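Methyl-accepting chemotaxis protein (Vibrio parahaemolyticus, PDB 4EXO) is a chemotaxis receptor whose periplasmic PAS-like Cache domain binds pyruvate and probably passes ligand signals on to the chemotaxis machinery. Local coordinates at residues A[109-114]-A[122-127]. Residues are numbered along the deposited sequence; the frame is centred on the assembly and turned at random.
With PYR (pyruvic acid), chain B.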
loop_
_atom_site.group_PDB
_atom_site.type_symbol
_atom_site.label_atom_id
_atom_site.label_comp_id
_atom_site.label_asym_id
_atom_site.label_seq_id
_atom_site.Cartn_x
_atom_site.Cartn_y
_atom_site.Cartn_z
ATOM N N LEU A 109 0.887 11.284 -15.192
ATOM C CA LEU A 109 0.515 11.338 -16.604
ATOM C C LEU A 109 -0.939 10.900 -16.750
ATOM O O LEU A 109 -1.317 9.848 -16.203
ATOM C CB LEU A 109 1.396 10.410 -17.446
ATOM C CG LEU A 109 1.192 10.533 -18.967
ATOM C CD1 LEU A 109 1.772 11.896 -19.540
ATOM C CD2 LEU A 109 1.777 9.304 -19.737
ATOM N N TYR A 110 -1.741 11.678 -17.502
ATOM C CA TYR A 110 -3.116 11.242 -17.848
ATOM C C TYR A 110 -3.051 10.442 -19.163
ATOM O O TYR A 110 -2.378 10.849 -20.119
ATOM C CB TYR A 110 -4.053 12.443 -18.066
ATOM C CG TYR A 110 -4.479 13.169 -16.832
ATOM C CD1 TYR A 110 -5.593 12.736 -16.100
ATOM C CD2 TYR A 110 -3.775 14.298 -16.372
ATOM C CE1 TYR A 110 -6.009 13.411 -14.948
ATOM C CE2 TYR A 110 -4.186 14.981 -15.225
ATOM C CZ TYR A 110 -5.313 14.523 -14.529
ATOM O OH TYR A 110 -5.750 15.157 -13.399
ATOM N N PHE A 111 -3.750 9.301 -19.224
ATOM C CA PHE A 111 -3.809 8.475 -20.432
ATOM C C PHE A 111 -4.946 7.482 -20.226
ATOM O O PHE A 111 -5.482 7.395 -19.138
ATOM C CB PHE A 111 -2.491 7.709 -20.683
ATOM C CG PHE A 111 -2.051 6.802 -19.541
ATOM C CD1 PHE A 111 -2.339 5.425 -19.579
ATOM C CD2 PHE A 111 -1.298 7.314 -18.451
ATOM C CE1 PHE A 111 -1.888 4.555 -18.533
ATOM C CE2 PHE A 111 -0.871 6.481 -17.406
ATOM C CZ PHE A 111 -1.166 5.089 -17.432
ATOM N N SER A 112 -5.310 6.762 -21.285
ATOM C CA SER A 112 -6.306 5.679 -21.199
ATOM C C SER A 112 -5.581 4.351 -21.295
ATOM O O SER A 112 -4.567 4.234 -21.985
ATOM C CB SER A 112 -7.335 5.784 -22.319
ATOM O OG SER A 112 -8.185 6.890 -22.077
ATOM N N TRP A 113 -6.102 3.365 -20.569
ATOM C CA TRP A 113 -5.524 2.042 -20.509
ATOM C C TRP A 113 -6.646 1.051 -20.164
ATOM O O TRP A 113 -7.701 1.424 -19.595
ATOM C CB TRP A 113 -4.411 1.979 -19.442
ATOM C CG TRP A 113 -3.502 0.796 -19.627
ATOM C CD1 TRP A 113 -3.655 -0.463 -19.072
ATOM C CD2 TRP A 113 -2.312 0.740 -20.429
ATOM N NE1 TRP A 113 -2.634 -1.284 -19.496
ATOM C CE2 TRP A 113 -1.784 -0.568 -20.306
ATOM C CE3 TRP A 113 -1.629 1.687 -21.232
ATOM C CZ2 TRP A 113 -0.623 -0.984 -20.973
ATOM C CZ3 TRP A 113 -0.457 1.271 -21.890
ATOM C CH2 TRP A 113 0.041 -0.044 -21.743
ATOM N N HIS A 114 -6.405 -0.215 -20.478
ATOM C CA HIS A 114 -7.278 -1.298 -20.012
ATOM C C HIS A 114 -7.592 -1.101 -18.516
ATOM O O HIS A 114 -6.698 -0.882 -17.698
ATOM C CB HIS A 114 -6.561 -2.626 -20.220
ATOM C CG HIS A 114 -7.247 -3.807 -19.590
ATOM N ND1 HIS A 114 -6.902 -4.292 -18.347
ATOM C CD2 HIS A 114 -8.195 -4.644 -20.073
ATOM C CE1 HIS A 114 -7.627 -5.366 -18.077
ATOM N NE2 HIS A 114 -8.407 -5.612 -19.121
ATOM N N ALA A 122 -10.199 2.780 -20.388
ATOM C CA ALA A 122 -10.811 3.843 -19.603
ATOM C C ALA A 122 -9.777 4.906 -19.246
ATOM O O ALA A 122 -8.594 4.579 -19.095
ATOM C CB ALA A 122 -11.423 3.315 -18.302
ATOM N N PRO A 123 -10.228 6.157 -19.054
ATOM C CA PRO A 123 -9.268 7.197 -18.652
ATOM C C PRO A 123 -8.666 6.941 -17.277
ATOM O O PRO A 123 -9.385 6.560 -16.325
ATOM C CB PRO A 123 -10.082 8.499 -18.682
ATOM C CG PRO A 123 -11.513 8.090 -18.689
ATOM C CD PRO A 123 -11.578 6.705 -19.317
ATOM N N LYS A 124 -7.361 7.192 -17.174
ATOM C CA LYS A 124 -6.588 6.872 -15.974
ATOM C C LYS A 124 -5.675 8.046 -15.629
ATOM O O LYS A 124 -5.300 8.846 -16.508
ATOM C CB LYS A 124 -5.716 5.638 -16.322
ATOM C CG LYS A 124 -4.914 5.003 -15.209
ATOM C CD LYS A 124 -4.302 3.679 -15.725
ATOM C CE LYS A 124 -3.588 2.890 -14.597
ATOM N NZ LYS A 124 -3.157 1.509 -15.068
ATOM N N LEU A 125 -5.305 8.137 -14.352
ATOM C CA LEU A 125 -4.218 9.021 -13.946
ATOM C C LEU A 125 -3.105 8.141 -13.388
ATOM O O LEU A 125 -3.283 7.504 -12.375
ATOM C CB LEU A 125 -4.682 10.042 -12.911
ATOM C CG LEU A 125 -3.562 10.894 -12.249
ATOM C CD1 LEU A 125 -2.806 11.697 -13.328
ATOM C CD2 LEU A 125 -4.183 11.823 -11.213
ATOM N N GLY A 126 -1.976 8.092 -14.083
ATOM C CA GLY A 126 -0.851 7.253 -13.662
ATOM C C GLY A 126 0.150 8.030 -12.849
ATOM O O GLY A 126 0.207 9.258 -12.936
ATOM N N TYR A 127 0.911 7.319 -12.034
ATOM C CA TYR A 127 1.938 7.918 -11.192
ATOM C C TYR A 127 3.118 6.929 -11.192
ATOM O O TYR A 127 2.942 5.743 -10.952
ATOM C CB TYR A 127 1.439 8.215 -9.759
ATOM C CG TYR A 127 2.599 8.745 -8.924
ATOM C CD1 TYR A 127 3.152 9.991 -9.201
ATOM C CD2 TYR A 127 3.201 7.944 -7.950
ATOM C CE1 TYR A 127 4.264 10.463 -8.480
ATOM C CE2 TYR A 127 4.302 8.408 -7.209
ATOM C CZ TYR A 127 4.823 9.668 -7.501
ATOM O OH TYR A 127 5.889 10.153 -6.796
HETATM C C PYR B . -0.645 0.441 -17.256
HETATM O O PYR B . -1.368 1.497 -16.949
HETATM O OXT PYR B . -1.058 -0.748 -16.861
HETATM C CA PYR B . 0.548 0.564 -18.005
HETATM O O3 PYR B . 1.187 -0.517 -18.256
HETATM C CB PYR B . 1.091 1.880 -18.548
#
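An antiparallel β-hairpin of the PAS-like Cache domain pairs the edge strand 109-114 with 122-127, and one face of it forms a wall of the pyruvate pocket. Three hydrogen-bonded pairs, L109 with G126, F111 with K124 and W113 with A122, join the strands; the bond from K124 N to F111 O is short at 2.7 Å, while F111 N returns to K124 O at 3.2 Å. F111, W113 and K124 all project from the pocket face. The K124 chain runs fully extended from a CG anti to the backbone N (chi1 -174°), which carries the ammonium out from the strand to the ligand: NZ donates to pyruvate O at 2.6 Å. Y143 OH also bonds that nitrogen, so a neighbouring strand fixes where the ammonium sits, and its charge probably steadies the carboxylate. F111 lies alongside the lysine, its CE1 3.8 Å from K124 CD, and turns its ring edge to the same carboxylate oxygen. On the other side of this ring, CE2 comes within 3.8 Å of G126 CA, where the glycine has no side chain to meet it. W113 lays one indole face against the ligand, with pyruvate C 3.3 Å above the ring plane, offset toward the rim. Y59, Y63 and H72 supply further hydrogen bonds to the pyruvate, and helix 94-104 packs on F111 and W113 through V94. On the opposite face of the hairpin, Y110 and L125 form a non-hydrogen-bonded pair near helix 2-28. There L125 CD1 makes a CH-pi contact over the middle of the Y110 ring, 3.8 Å from its centroid and only 4° off the normal.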